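Local coordinates for endo-xylogalacturonan hydrolase A (PDB 4C2L), which hydrolyses xylogalacturonan, the xylose-substituted galacturonan backbone found in the hairy regions of pectin, as a secreted family 28 glycoside hydrolase, at residues I323-F328 with I353-F358; N250-G255 with N283-D288; V18-A23 with S54-N59. All coordinates share one frame; numbering follows the deposited sequence. Where two conformers were deposited one is given.

Contact 1 of 3, residues I323-F328 with I353-F358; sequences IVVSSF and ISISGF
Val325 sits between Ile353 and Ile355 of the neighbouring strand, and its two methyls go to different neighbours, CG2 to Ile353 and CG1 to the Phe328 ring. Ile353 has an extended side chain, with CG1 anti to its backbone N (chi1 178°), which carries CD1 along the strand until it meets Val325 CG2 at 3.7 Å; the two side chains cross obliquely. Directly across, in register, Val325 CB faces Ile355 CG1 at 4.0 Å. Ile323 starts close to Ile353, CB to CB at 4.0 Å, but its CG1 branch then leads away from that strand. The aromatic pair further along behaves differently. Phe358 swings its ring toward 323-328 and brings CD1 to 3.9 Å from Phe328 CB, whereas the Phe328 ring turns the other way, onto Phe289, with Val325 CG1 lying over one of its faces near the rim. Phe298, from a strand of the facing sheet, touches both Val325 and Ile353, so this apolar side looks into the protein interior.

The opposite side carries Val324, Ser326, Ser354 and Ser356. Here Ser326 CB lies 3.7 Å from Ser356 OG, while Ser326 OG bonds to Asn287 on the preceding strand. The backbones run parallel, their axes 11° apart, and alternate donor and acceptor: Val325 N binds Ser354 O at 3.0 Å, and Val325 O receives Ser356 N at 2.9 Å. Ser327 and Gly357 share a positive phi, and at Gly357 the chain turns a corner. Ser327 N still reaches Ser356 O, and Phe328 N reaches Gly357 O with a more bent N-H...O angle of 131°. Water 2 also donates to Ser356 O at 2.7 Å. Like residues stacked in register, with matching positive-phi residues at the bend, are characteristic of successive coils in the right-handed parallel beta-helix of family 28 glycoside hydrolases.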
loop_
_atom_site.group_PDB
_atom_site.type_symbol
_atom_site.label_atom_id
_atom_site.label_comp_id
_atom_site.label_asym_id
_atom_site.label_seq_id
_atom_site.Cartn_x
_atom_site.Cartn_y
_atom_site.Cartn_z
ATOM N N ILE A 323 -7.579 15.495 -11.393
ATOM C CA ILE A 323 -6.316 14.938 -10.902
ATOM C C ILE A 323 -5.370 16.125 -10.777
ATOM O O ILE A 323 -5.194 16.890 -11.725
ATOM C CB ILE A 323 -5.700 13.888 -11.848
ATOM C CG1 ILE A 323 -6.752 12.855 -12.312
ATOM C CG2 ILE A 323 -4.463 13.242 -11.197
ATOM C CD1 ILE A 323 -7.415 12.045 -11.212
ATOM N N VAL A 324 -4.802 16.298 -9.593
ATOM C CA VAL A 324 -3.917 17.443 -9.350
ATOM C C VAL A 324 -2.559 16.928 -8.895
ATOM O O VAL A 324 -2.472 16.104 -7.976
ATOM C CB VAL A 324 -4.518 18.395 -8.301
ATOM C CG1 VAL A 324 -3.510 19.495 -7.938
ATOM C CG2 VAL A 324 -5.829 18.986 -8.823
ATOM N N VAL A 325 -1.510 17.416 -9.549
ATOM C CA VAL A 325 -0.136 17.074 -9.193
ATOM C C VAL A 325 0.489 18.430 -8.890
ATOM O O VAL A 325 0.642 19.261 -9.798
ATOM C CB VAL A 325 0.574 16.360 -10.363
ATOM C CG1 VAL A 325 2.071 16.172 -10.117
ATOM C CG2 VAL A 325 -0.080 15.021 -10.664
ATOM N N SER A 326 0.819 18.666 -7.626
ATOM C CA SER A 326 1.304 19.988 -7.211
ATOM C C SER A 326 2.523 19.913 -6.305
ATOM O O SER A 326 2.597 19.056 -5.426
ATOM C CB SER A 326 0.188 20.784 -6.531
ATOM O OG SER A 326 -0.418 20.059 -5.455
ATOM N N SER A 327 3.477 20.816 -6.539
ATOM C CA SER A 327 4.662 20.960 -5.700
ATOM C C SER A 327 5.467 19.678 -5.634
ATOM O O SER A 327 5.577 19.065 -4.566
ATOM C CB SER A 327 4.277 21.420 -4.288
ATOM O OG SER A 327 3.719 22.717 -4.302
ATOM N N PHE A 328 5.985 19.246 -6.779
ATOM C CA PHE A 328 6.923 18.139 -6.828
ATOM C C PHE A 328 8.321 18.722 -6.996
ATOM O O PHE A 328 8.547 19.589 -7.853
ATOM C CB PHE A 328 6.632 17.213 -8.007
ATOM C CG PHE A 328 5.598 16.148 -7.725
ATOM C CD1 PHE A 328 4.381 16.462 -7.119
ATOM C CD2 PHE A 328 5.839 14.826 -8.109
ATOM C CE1 PHE A 328 3.428 15.474 -6.883
ATOM C CE2 PHE A 328 4.886 13.834 -7.882
ATOM C CZ PHE A 328 3.683 14.157 -7.264
ATOM N N ILE A 353 -5.881 15.983 -15.881
ATOM C CA ILE A 353 -4.772 16.214 -14.953
ATOM C C ILE A 353 -4.205 17.619 -15.103
ATOM O O ILE A 353 -4.053 18.123 -16.222
ATOM C CB ILE A 353 -3.685 15.106 -15.045
ATOM C CG1 ILE A 353 -2.505 15.398 -14.098
ATOM C CG2 ILE A 353 -3.239 14.851 -16.473
ATOM C CD1 ILE A 353 -1.540 14.230 -13.953
ATOM N N SER A 354 -3.956 18.261 -13.969
ATOM C CA SER A 354 -3.342 19.591 -13.917
ATOM C C SER A 354 -2.067 19.529 -13.073
ATOM O O SER A 354 -2.121 19.050 -11.939
ATOM C CB SER A 354 -4.330 20.586 -13.306
ATOM O OG SER A 354 -3.792 21.896 -13.245
ATOM N N ILE A 355 -0.961 20.027 -13.613
ATOM C CA ILE A 355 0.322 19.974 -12.939
ATOM C C ILE A 355 0.802 21.390 -12.661
ATOM O O ILE A 355 0.753 22.251 -13.547
ATOM C CB ILE A 355 1.355 19.214 -13.785
ATOM C CG1 ILE A 355 0.833 17.810 -14.110
ATOM C CG2 ILE A 355 2.698 19.137 -13.056
ATOM C CD1 ILE A 355 1.653 17.055 -15.130
ATOM N N SER A 356 1.239 21.635 -11.431
ATOM C CA SER A 356 1.813 22.943 -11.072
ATOM C C SER A 356 2.990 22.755 -10.116
ATOM O O SER A 356 3.079 21.744 -9.417
ATOM C CB SER A 356 0.772 23.857 -10.439
ATOM O OG SER A 356 0.290 23.306 -9.229
ATOM N N GLY A 357 3.891 23.734 -10.081
ATOM C CA GLY A 357 5.068 23.643 -9.214
ATOM C C GLY A 357 5.833 22.349 -9.421
ATOM O O GLY A 357 6.278 21.709 -8.455
ATOM N N PHE A 358 5.981 21.950 -10.678
ATOM C CA PHE A 358 6.664 20.713 -11.006
ATOM C C PHE A 358 8.118 21.054 -11.296
ATOM O O PHE A 358 8.450 21.474 -12.402
ATOM C CB PHE A 358 6.000 20.073 -12.221
ATOM C CG PHE A 358 6.435 18.665 -12.495
ATOM C CD1 PHE A 358 5.904 17.604 -11.772
ATOM C CD2 PHE A 358 7.349 18.398 -13.506
ATOM C CE1 PHE A 358 6.293 16.302 -12.040
ATOM C CE2 PHE A 358 7.744 17.097 -13.784
ATOM C CZ PHE A 358 7.214 16.046 -13.049
HETATM O O HOH W 1 2.209 23.924 -7.026
HETATM O O HOH W 2 3.996 19.157 -9.586
#

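Contact 2 of 3, residues N250-G255 with N283-D288; sequences NIYVTG and NVTFND. With NAG (2-acetamido-2-deoxy-beta-D-glucopyranose), chain B; NAG (2-acetamido-2-deoxy-beta-D-glucopyranose), chain C; SO4 (sulfate ion), chain I; SO4 (sulfate ion), chain J.
Two successive coils of a parallel beta-helix meet here, and a hydrogen-bonded pair of asparagines, Asn250 and Asn283, marks the corner where both chains turn. The side chains cross at about a right angle, their amide planes 62° apart. Asn283 ND2 donates to Asn250 OD1 at 2.7 Å, the acceptor lying near the donor's amide plane. Asn250 ND2 extends the hydrogen-bonded row to Asn220 OD1 on the preceding coil and also binds a sulfate, probably from the crystallisation liquor. Asn283 ND2 is at the same time the glycosylated nitrogen, bonded to C1 of the first N-acetylglucosamine. O6 of that sugar returns to the protein and donates to Asn250 O at 2.7 Å, tying the glycan across both coils.

Beyond the corner the strands are almost exactly parallel, and facing residues pair in register. Tyr252 and Thr285 lie side by side and point the same way. Tyr252 is swung away from its own amide nitrogen (chi1 -178°), which lays CD1 3.7 Å from Thr285 CB, while its CD2 carries the acetyl methyl C8 of the second N-acetylglucosamine at 3.6 Å. Farther along this outer side, Asn287 ND2 divides its hydrogens between Thr254 OG1 at 2.9 Å and O4 of a second such sulfate at 2.8 Å; Asn287 OD1 is held by Ser326 on the following strand, which should fix the rotation of the amide. Water 3 bridges Ile251 O, Asn283 OD1 and Thr285 OG1.

On the inner side, Ile251 CG1 packs against Val284 CG2 at 3.8 Å, and Phe286 sets its ring edge-to-face with Phe298. Backbone hydrogen bonds join the two strands, among them Thr285 N to Ile251 O. Aliphatic stacking within, polar pairs without and asparagines hydrogen-bonded from coil to coil at a turn are classic features of the pectinase-type right-handed parallel beta-helix.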
loop_
_atom_site.group_PDB
_atom_site.type_symbol
_atom_site.label_atom_id
_atom_site.label_comp_id
_atom_site.label_asym_id
_atom_site.label_seq_id
_atom_site.Cartn_x
_atom_site.Cartn_y
_atom_site.Cartn_z
ATOM N N ASN A 250 -11.712 10.944 -4.462
ATOM C CA ASN A 250 -11.599 11.777 -3.263
ATOM C C ASN A 250 -10.400 11.363 -2.415
ATOM O O ASN A 250 -10.514 11.010 -1.219
ATOM C CB ASN A 250 -12.909 11.746 -2.480
ATOM C CG ASN A 250 -14.101 12.116 -3.349
ATOM O OD1 ASN A 250 -14.016 13.046 -4.166
ATOM N ND2 ASN A 250 -15.207 11.378 -3.203
ATOM N N ILE A 251 -9.243 11.438 -3.061
ATOM C CA ILE A 251 -7.971 11.031 -2.456
ATOM C C ILE A 251 -7.087 12.255 -2.301
ATOM O O ILE A 251 -6.947 13.044 -3.248
ATOM C CB ILE A 251 -7.242 10.021 -3.365
ATOM C CG1 ILE A 251 -8.133 8.809 -3.752
ATOM C CG2 ILE A 251 -5.897 9.600 -2.777
ATOM C CD1 ILE A 251 -8.589 7.945 -2.598
ATOM N N TYR A 252 -6.459 12.400 -1.130
ATOM C CA TYR A 252 -5.544 13.516 -0.925
ATOM C C TYR A 252 -4.247 12.991 -0.331
ATOM O O TYR A 252 -4.252 12.395 0.748
ATOM C CB TYR A 252 -6.183 14.570 -0.014
ATOM C CG TYR A 252 -5.284 15.765 0.174
ATOM C CD1 TYR A 252 -5.163 16.727 -0.833
ATOM C CD2 TYR A 252 -4.523 15.904 1.331
ATOM C CE1 TYR A 252 -4.308 17.818 -0.682
ATOM C CE2 TYR A 252 -3.671 16.995 1.496
ATOM C CZ TYR A 252 -3.565 17.933 0.483
ATOM O OH TYR A 252 -2.699 19.001 0.631
ATOM N N VAL A 253 -3.146 13.208 -1.037
ATOM C CA VAL A 253 -1.838 12.736 -0.587
ATOM C C VAL A 253 -0.923 13.946 -0.505
ATOM O O VAL A 253 -0.756 14.663 -1.485
ATOM C CB VAL A 253 -1.211 11.729 -1.553
ATOM C CG1 VAL A 253 0.156 11.296 -1.024
ATOM C CG2 VAL A 253 -2.113 10.506 -1.726
ATOM N N THR A 254 -0.338 14.172 0.656
ATOM C CA THR A 254 0.594 15.298 0.803
ATOM C C THR A 254 1.827 14.897 1.610
ATOM O O THR A 254 1.749 14.040 2.489
ATOM C CB THR A 254 -0.107 16.532 1.417
ATOM O OG1 THR A 254 0.737 17.693 1.278
ATOM C CG2 THR A 254 -0.479 16.290 2.907
ATOM N N GLY A 255 2.960 15.513 1.291
ATOM C CA GLY A 255 4.178 15.342 2.091
ATOM C C GLY A 255 4.836 13.988 1.918
ATOM O O GLY A 255 5.217 13.346 2.903
ATOM N N ASN A 283 -10.988 13.361 -8.514
ATOM C CA ASN A 283 -10.570 14.147 -7.358
ATOM C C ASN A 283 -9.452 13.450 -6.587
ATOM O O ASN A 283 -9.644 13.008 -5.455
ATOM C CB ASN A 283 -11.763 14.476 -6.456
ATOM C CG ASN A 283 -11.371 15.238 -5.203
ATOM O OD1 ASN A 283 -10.370 15.963 -5.175
ATOM N ND2 ASN A 283 -12.161 15.075 -4.157
ATOM N N VAL A 284 -8.295 13.367 -7.225
ATOM C CA VAL A 284 -7.106 12.813 -6.597
ATOM C C VAL A 284 -6.023 13.874 -6.650
ATOM O O VAL A 284 -5.676 14.355 -7.718
ATOM C CB VAL A 284 -6.643 11.520 -7.285
ATOM C CG1 VAL A 284 -5.344 11.027 -6.661
ATOM C CG2 VAL A 284 -7.738 10.452 -7.185
ATOM N N THR A 285 -5.487 14.220 -5.484
ATOM C CA THR A 285 -4.405 15.202 -5.426
ATOM C C THR A 285 -3.132 14.580 -4.859
ATOM O O THR A 285 -3.176 13.926 -3.817
ATOM C CB THR A 285 -4.810 16.380 -4.525
ATOM O OG1 THR A 285 -5.907 17.073 -5.127
ATOM C CG2 THR A 285 -3.621 17.359 -4.338
ATOM N N PHE A 286 -2.018 14.816 -5.549
ATOM C CA PHE A 286 -0.695 14.420 -5.100
ATOM C C PHE A 286 0.019 15.752 -4.877
ATOM O O PHE A 286 0.314 16.466 -5.841
ATOM C CB PHE A 286 0.050 13.649 -6.182
ATOM C CG PHE A 286 -0.659 12.414 -6.694
ATOM C CD1 PHE A 286 -1.548 12.500 -7.772
ATOM C CD2 PHE A 286 -0.394 11.159 -6.147
ATOM C CE1 PHE A 286 -2.178 11.355 -8.267
ATOM C CE2 PHE A 286 -1.022 10.013 -6.636
ATOM C CZ PHE A 286 -1.911 10.116 -7.702
ATOM N N ASN A 287 0.284 16.078 -3.619
ATOM C CA ASN A 287 0.859 17.381 -3.252
ATOM C C ASN A 287 2.157 17.262 -2.454
ATOM O O ASN A 287 2.299 16.361 -1.628
ATOM C CB ASN A 287 -0.160 18.171 -2.432
ATOM C CG ASN A 287 0.343 19.552 -2.055
ATOM O OD1 ASN A 287 0.596 20.397 -2.925
ATOM N ND2 ASN A 287 0.489 19.794 -0.752
ATOM N N ASP A 288 3.101 18.175 -2.688
ATOM C CA ASP A 288 4.299 18.253 -1.837
ATOM C C ASP A 288 5.071 16.930 -1.821
ATOM O O ASP A 288 5.255 16.307 -0.759
ATOM C CB ASP A 288 3.910 18.642 -0.403
ATOM C CG ASP A 288 3.712 20.137 -0.217
ATOM O OD1 ASP A 288 3.853 20.915 -1.194
ATOM O OD2 ASP A 288 3.406 20.545 0.927
HETATM C C1 NAG B . -11.890 15.717 -2.904
HETATM C C2 NAG B . -13.206 16.180 -2.271
HETATM C C3 NAG B . -12.984 16.714 -0.859
HETATM C C4 NAG B . -12.162 15.731 -0.015
HETATM C C5 NAG B . -10.895 15.297 -0.784
HETATM C C6 NAG B . -10.002 14.273 -0.065
HETATM C C7 NAG B . -14.859 17.096 -3.818
HETATM C C8 NAG B . -15.285 18.314 -4.590
HETATM N N2 NAG B . -13.770 17.245 -3.076
HETATM O O3 NAG B . -14.240 16.946 -0.252
HETATM O O4 NAG B . -11.826 16.369 1.210
HETATM O O5 NAG B . -11.248 14.784 -2.055
HETATM O O6 NAG B . -10.747 13.179 0.429
HETATM O O7 NAG B . -15.505 16.051 -3.901
HETATM C C1 NAG C . -12.199 15.529 2.325
HETATM C C2 NAG C . -11.440 15.987 3.578
HETATM C C3 NAG C . -11.921 15.348 4.881
HETATM C C4 NAG C . -13.429 15.121 4.948
HETATM C C5 NAG C . -13.973 14.613 3.606
HETATM C C6 NAG C . -15.492 14.518 3.628
HETATM C C7 NAG C . -9.145 16.655 3.165
HETATM C C8 NAG C . -7.706 16.235 3.064
HETATM N N2 NAG C . -10.021 15.699 3.455
HETATM O O3 NAG C . -11.567 16.230 5.915
HETATM O O4 NAG C . -13.714 14.208 5.993
HETATM O O5 NAG C . -13.593 15.494 2.560
HETATM O O6 NAG C . -16.000 15.821 3.797
HETATM O O7 NAG C . -9.480 17.820 2.976
HETATM S S SO4 I . 1.766 23.586 0.760
HETATM O O1 SO4 I . 3.233 23.431 0.870
HETATM O O2 SO4 I . 1.453 24.522 -0.345
HETATM O O3 SO4 I . 1.224 24.126 2.028
HETATM O O4 SO4 I . 1.148 22.269 0.489
HETATM S S SO4 J . -18.429 11.807 -5.548
HETATM O O1 SO4 J . -17.475 11.907 -6.680
HETATM O O2 SO4 J . -19.384 12.941 -5.640
HETATM O O3 SO4 J . -17.737 11.868 -4.240
HETATM O O4 SO4 J . -19.152 10.514 -5.667
HETATM O O HOH W 3 -8.157 15.560 -3.523
HETATM O O HOH W 4 2.375 18.404 3.195
#

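Contact 3 of 3, residues V18-A23 with S54-N59; sequences VCTPTA and STYYLN. With MAN (alpha-D-mannopyranose), chain D.
Tyr56 reaches across to Pro21 and Ala23 at the N-terminal end of the right-handed parallel beta-helix, joining the strand 55-58 of an early coil to the segment that follows the short strand 18-19. Phe50 packs edge-to-face with the tyrosine, and Pro21 also touches Phe50 and Ile48, so the aromatic side chain is buried although Ala23 is exposed. Thr20, just upstream, carries an O-linked mannose on OG1, while its CG2 approaches the phenol oxygen.

CB leaves its strand with CG anti to the carbonyl carbon (chi1 -71°), and this sends the ring out toward 18-23. The CD2/CE2 side of the ring meets that segment: Ala23 CB lies over a face there, and Pro21 O at the edge. Tyr56 CD2 comes within 4.1 Å of Ala23 CB. On the other side of the ring Ser54 OG lies in plane, 3.2 Å from Tyr56 CE1; that hydroxyl is bonded to Pro51 O. Tyr56 CE2 is 3.7 Å from Ala23 CB, whose CH-pi contact puts it 4.0 Å from the ring centroid and 24° off the normal. Pro21 comes in from another direction: its ring crosses the tyrosine at about a right angle and sets CB 3.8 Å from Tyr56 CE2. Tyr56 CZ lies 3.8 Å from Ala23 CB. At the tip, Tyr56 OH donates its proton to Pro21 O at 2.6 Å, tilted 21° from the carbonyl plane.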
loop_
_atom_site.group_PDB
_atom_site.type_symbol
_atom_site.label_atom_id
_atom_site.label_comp_id
_atom_site.label_asym_id
_atom_site.label_seq_id
_atom_site.Cartn_x
_atom_site.Cartn_y
_atom_site.Cartn_z
ATOM N N VAL A 18 -8.155 -5.615 32.135
ATOM C CA VAL A 18 -6.892 -5.756 31.405
ATOM C C VAL A 18 -6.410 -7.211 31.455
ATOM O O VAL A 18 -6.369 -7.819 32.518
ATOM C CB VAL A 18 -5.798 -4.821 31.967
ATOM C CG1 VAL A 18 -4.521 -4.940 31.152
ATOM C CG2 VAL A 18 -6.285 -3.380 31.958
ATOM N N CYS A 19 -6.053 -7.766 30.302
ATOM C CA CYS A 19 -5.633 -9.165 30.210
ATOM C C CYS A 19 -4.234 -9.199 29.609
ATOM O O CYS A 19 -3.968 -8.497 28.628
ATOM C CB CYS A 19 -6.583 -9.938 29.275
ATOM S SG CYS A 19 -8.205 -10.390 29.960
ATOM N N THR A 20 -3.347 -10.011 30.173
ATOM C CA THR A 20 -2.052 -10.252 29.550
ATOM C C THR A 20 -1.986 -11.694 29.072
ATOM O O THR A 20 -1.975 -12.602 29.897
ATOM C CB THR A 20 -0.896 -9.981 30.527
ATOM O OG1 THR A 20 -1.013 -8.638 31.001
ATOM C CG2 THR A 20 0.468 -10.190 29.858
ATOM N N PRO A 21 -1.905 -11.915 27.747
ATOM C CA PRO A 21 -1.874 -13.309 27.272
ATOM C C PRO A 21 -0.661 -14.051 27.786
ATOM O O PRO A 21 0.435 -13.490 27.856
ATOM C CB PRO A 21 -1.762 -13.186 25.747
ATOM C CG PRO A 21 -2.010 -11.747 25.429
ATOM C CD PRO A 21 -1.757 -10.934 26.654
ATOM N N THR A 22 -0.860 -15.320 28.124
ATOM C CA THR A 22 0.236 -16.173 28.564
ATOM C C THR A 22 1.201 -16.444 27.424
ATOM O O THR A 22 0.806 -16.949 26.386
ATOM C CB THR A 22 -0.309 -17.515 29.090
ATOM O OG1 THR A 22 -1.278 -17.245 30.104
ATOM C CG2 THR A 22 0.815 -18.358 29.664
ATOM N N ALA A 23 2.462 -16.076 27.615
ATOM C CA ALA A 23 3.496 -16.347 26.636
ATOM C C ALA A 23 4.059 -17.746 26.899
ATOM O O ALA A 23 4.517 -18.033 28.008
ATOM C CB ALA A 23 4.592 -15.287 26.727
ATOM N N SER A 54 8.664 -8.759 25.935
ATOM C CA SER A 54 8.083 -10.094 25.694
ATOM C C SER A 54 8.258 -10.536 24.236
ATOM O O SER A 54 8.473 -9.702 23.348
ATOM C CB SER A 54 6.610 -10.150 26.118
ATOM O OG SER A 54 5.793 -9.327 25.295
ATOM N N THR A 55 8.199 -11.846 23.998
ATOM C CA THR A 55 8.141 -12.391 22.637
ATOM C C THR A 55 7.027 -13.436 22.590
ATOM O O THR A 55 7.012 -14.385 23.390
ATOM C CB THR A 55 9.474 -13.026 22.173
ATOM O OG1 THR A 55 10.516 -12.031 22.165
ATOM C CG2 THR A 55 9.344 -13.581 20.754
ATOM N N TYR A 56 6.096 -13.238 21.670
ATOM C CA TYR A 56 5.015 -14.195 21.445
ATOM C C TYR A 56 5.206 -14.815 20.073
ATOM O O TYR A 56 5.620 -14.130 19.136
ATOM C CB TYR A 56 3.660 -13.497 21.511
ATOM C CG TYR A 56 3.275 -13.069 22.914
ATOM C CD1 TYR A 56 3.856 -11.944 23.510
ATOM C CD2 TYR A 56 2.338 -13.794 23.641
ATOM C CE1 TYR A 56 3.504 -11.556 24.795
ATOM C CE2 TYR A 56 1.985 -13.427 24.928
ATOM C CZ TYR A 56 2.568 -12.306 25.498
ATOM O OH TYR A 56 2.202 -11.938 26.769
ATOM N N TYR A 57 4.910 -16.111 19.966
ATOM C CA TYR A 57 5.115 -16.871 18.746
ATOM C C TYR A 57 3.754 -17.173 18.188
ATOM O O TYR A 57 2.951 -17.833 18.835
ATOM C CB TYR A 57 5.894 -18.170 19.033
ATOM C CG TYR A 57 7.261 -17.834 19.542
ATOM C CD1 TYR A 57 8.270 -17.448 18.654
ATOM C CD2 TYR A 57 7.530 -17.837 20.910
ATOM C CE1 TYR A 57 9.534 -17.113 19.115
ATOM C CE2 TYR A 57 8.790 -17.487 21.391
ATOM C CZ TYR A 57 9.781 -17.133 20.486
ATOM O OH TYR A 57 11.028 -16.773 20.944
ATOM N N LEU A 58 3.479 -16.645 17.002
ATOM C CA LEU A 58 2.159 -16.780 16.426
ATOM C C LEU A 58 2.290 -17.741 15.263
ATOM O O LEU A 58 2.841 -17.394 14.222
ATOM C CB LEU A 58 1.651 -15.408 15.957
ATOM C CG LEU A 58 1.160 -14.432 17.051
ATOM C CD1 LEU A 58 2.203 -14.104 18.086
ATOM C CD2 LEU A 58 0.702 -13.145 16.383
ATOM N N ASN A 59 1.800 -18.959 15.435
ATOM C CA ASN A 59 2.053 -19.997 14.434
ATOM C C ASN A 59 0.819 -20.325 13.586
ATOM O O ASN A 59 0.779 -21.346 12.869
ATOM C CB ASN A 59 2.579 -21.255 15.122
ATOM C CG ASN A 59 3.901 -21.025 15.818
ATOM O OD1 ASN A 59 4.582 -20.028 15.565
ATOM N ND2 ASN A 59 4.269 -21.944 16.719
HETATM C C1 MAN D . -0.947 -8.612 32.448
HETATM C C2 MAN D . -1.705 -7.337 32.814
HETATM C C3 MAN D . -0.935 -6.093 32.379
HETATM C C4 MAN D . 0.522 -6.153 32.829
HETATM C C5 MAN D . 1.166 -7.490 32.417
HETATM C C6 MAN D . 2.601 -7.642 32.909
HETATM O O2 MAN D . -1.898 -7.301 34.219
HETATM O O3 MAN D . -1.580 -4.958 32.925
HETATM O O4 MAN D . 1.213 -5.070 32.253
HETATM O O5 MAN D . 0.391 -8.562 32.924
HETATM O O6 MAN D . 2.595 -7.841 34.311
#

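Overall arrangement
Contacts 1 and 2 are neighbours on the same face of the beta-helix, their centres about 10 Å apart, because strand 279-294 of contact 2 lies beside strand 319-329 of contact 1; a probable backbone bond from Phe286 N to Val324 O joins them. Both combine a buried apolar side with a more exposed polar one, but contact 1 relies on phenylalanines and serines where contact 2 adds hydrogen-bonded asparagines and a glycan. Contact 3, the smallest interface, lies on the opposite side of the chain's centre, about 48 Å from contact 1 and 39 Å from contact 2, centre to centre. It buries Tyr56 and Pro21 while Thr22 and Ala23 are exposed, and one tyrosine, rather than in-register strand pairing, makes the connection.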